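Local atomic coordinates of cerato-platanin-like protein (Moniliophthora perniciosa, PDB entry 3SUL), a protein that is of no firmly established function but belongs to the secreted cerato-platanins, small fungal proteins built on a double-psi beta-barrel. Residues A[75-79]-A[118-122]. Residues are numbered along the deposited sequence; the frame is centred on the assembly and turned at random.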
loop_
_atom_site.group_PDB
_atom_site.type_symbol
_atom_site.label_atom_id
_atom_site.label_comp_id
_atom_site.label_asym_id
_atom_site.label_seq_id
_atom_site.Cartn_x
_atom_site.Cartn_y
_atom_site.Cartn_z
ATOM N N ILE A 75 -3.499 -7.083 -6.934
ATOM C CA ILE A 75 -2.166 -6.680 -6.546
ATOM C C ILE A 75 -1.958 -6.946 -5.063
ATOM O O ILE A 75 -2.924 -7.275 -4.346
ATOM C CB ILE A 75 -1.914 -5.210 -6.809
ATOM C CG1 ILE A 75 -2.891 -4.344 -6.050
ATOM C CG2 ILE A 75 -2.106 -4.891 -8.320
ATOM C CD1 ILE A 75 -2.509 -2.841 -5.929
ATOM N N HIS A 76 -0.675 -6.917 -4.638
ATOM C CA HIS A 76 -0.326 -6.950 -3.234
ATOM C C HIS A 76 0.244 -5.617 -2.799
ATOM O O HIS A 76 1.072 -5.009 -3.473
ATOM C CB HIS A 76 0.632 -8.073 -2.975
ATOM C CG HIS A 76 0.000 -9.415 -3.135
ATOM N ND1 HIS A 76 -0.078 -10.068 -4.353
ATOM C CD2 HIS A 76 -0.584 -10.233 -2.224
ATOM C CE1 HIS A 76 -0.689 -11.232 -4.172
ATOM N NE2 HIS A 76 -1.019 -11.349 -2.892
ATOM N N VAL A 77 -0.256 -5.112 -1.708
ATOM C CA VAL A 77 0.201 -3.836 -1.173
ATOM C C VAL A 77 0.638 -4.018 0.262
ATOM O O VAL A 77 -0.040 -4.661 1.070
ATOM C CB VAL A 77 -0.935 -2.763 -1.339
ATOM C CG1 VAL A 77 -0.508 -1.457 -0.669
ATOM C CG2 VAL A 77 -1.192 -2.581 -2.857
ATOM N N VAL A 78 1.778 -3.413 0.602
ATOM C CA VAL A 78 2.256 -3.418 1.984
ATOM C C VAL A 78 1.794 -2.110 2.573
ATOM O O VAL A 78 2.060 -1.018 2.015
ATOM C CB VAL A 78 3.746 -3.457 2.067
ATOM C CG1 VAL A 78 4.209 -3.398 3.558
ATOM C CG2 VAL A 78 4.177 -4.752 1.478
ATOM N N GLY A 79 1.102 -2.242 3.685
ATOM C CA GLY A 79 0.542 -1.032 4.393
ATOM C C GLY A 79 1.725 -0.383 5.116
ATOM O O GLY A 79 2.444 -1.034 5.862
ATOM N N SER A 118 4.541 -12.778 3.330
ATOM C CA SER A 118 5.389 -13.388 2.329
ATOM C C SER A 118 4.752 -13.147 0.991
ATOM O O SER A 118 5.464 -13.104 -0.001
ATOM C CB SER A 118 5.622 -14.875 2.581
ATOM O OG SER A 118 4.367 -15.479 2.626
ATOM N N ALA A 119 3.440 -12.947 0.954
ATOM C CA ALA A 119 2.767 -12.683 -0.326
ATOM C C ALA A 119 3.210 -11.351 -0.921
ATOM O O ALA A 119 3.011 -11.091 -2.136
ATOM C CB ALA A 119 1.297 -12.688 -0.156
ATOM N N CYS A 120 3.702 -10.463 -0.064
ATOM C CA CYS A 120 4.236 -9.206 -0.548
ATOM C C CYS A 120 5.732 -9.277 -0.608
ATOM O O CYS A 120 6.351 -8.255 -0.625
ATOM C CB CYS A 120 3.831 -8.051 0.406
ATOM S SG CYS A 120 2.138 -7.548 0.313
ATOM N N ARG A 121 6.318 -10.480 -0.602
ATOM C CA ARG A 121 7.775 -10.646 -0.613
ATOM C C ARG A 121 8.515 -10.101 0.593
ATOM O O ARG A 121 9.686 -9.832 0.570
ATOM C CB ARG A 121 8.388 -10.139 -1.946
ATOM C CG ARG A 121 7.962 -11.090 -3.006
ATOM C CD ARG A 121 8.357 -10.568 -4.393
ATOM N NE ARG A 121 9.796 -10.386 -4.443
ATOM C CZ ARG A 121 10.408 -9.933 -5.518
ATOM N NH1 ARG A 121 9.696 -9.709 -6.652
ATOM N NH2 ARG A 121 11.737 -9.787 -5.490
ATOM N N LEU A 122 7.784 -9.988 1.706
ATOM C CA LEU A 122 8.413 -9.587 2.962
ATOM C C LEU A 122 8.914 -10.729 3.795
ATOM O O LEU A 122 9.681 -10.489 4.783
ATOM C CB LEU A 122 7.401 -8.813 3.820
ATOM C CG LEU A 122 6.774 -7.573 3.222
ATOM C CD1 LEU A 122 5.839 -6.860 4.188
ATOM C CD2 LEU A 122 7.932 -6.632 2.818
ATOM O OXT LEU A 122 8.562 -11.887 3.492
#
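The C-terminal tail of the cerato-platanin fold lies against strand 73-80 here, where His76 and Val78 meet Ala119, Cys120 and Leu122. Alternation along the strand sorts the side chains: His76 and Val78 point at the tail, whereas Val77 between them points away from it and packs on Tyr45 and Ile66. Cys120 sits at the middle, its CA 5.8 Å from the CA of His76, and its sulfur is disulfide-bonded to Cys63 on the adjacent strand 63-68. That sulfur settles between the two strand side chains, with Cys120 SG 3.7 Å from His76 CB. Val78 CG2 touches the sulfur as well and presses tightly on the neighbouring methylene, 3.5 Å from Cys120 CB. The valine holds this methyl anti to its own carbonyl carbon and CG1 anti to the nitrogen (chi1 178°), a turn that faces CG2 to Cys120 and lets both methyls touch Leu122, which comes in tip to tip with CD1 3.8 Å from Val78 CG2.

At the other end of the contact stands the imidazole of His76, partly exposed. Ala119 O sits over one of its faces, displaced toward the rim and 3.6 Å from His76 CG, while the Ala119 methyl lies 3.7 Å from His76 CD2. Cys120 SG approaches the same ring obliquely, at 5.4 Å from the centroid of the His76 ring. With His76 cut back to an alanine, the CB contact to the sulfur could remain, but Ala119 O and the Ala119 methyl would probably lose their flat neighbour and a gap open beside the 3-10 turn. A backbone hydrogen bond from Arg121 N to Ser118 O (2.8 Å) closes that turn. Van der Waals contacts and the Cys63–Cys120 disulfide thus fasten the chain end to the six-stranded double-psi beta-barrel of the cerato-platanin family.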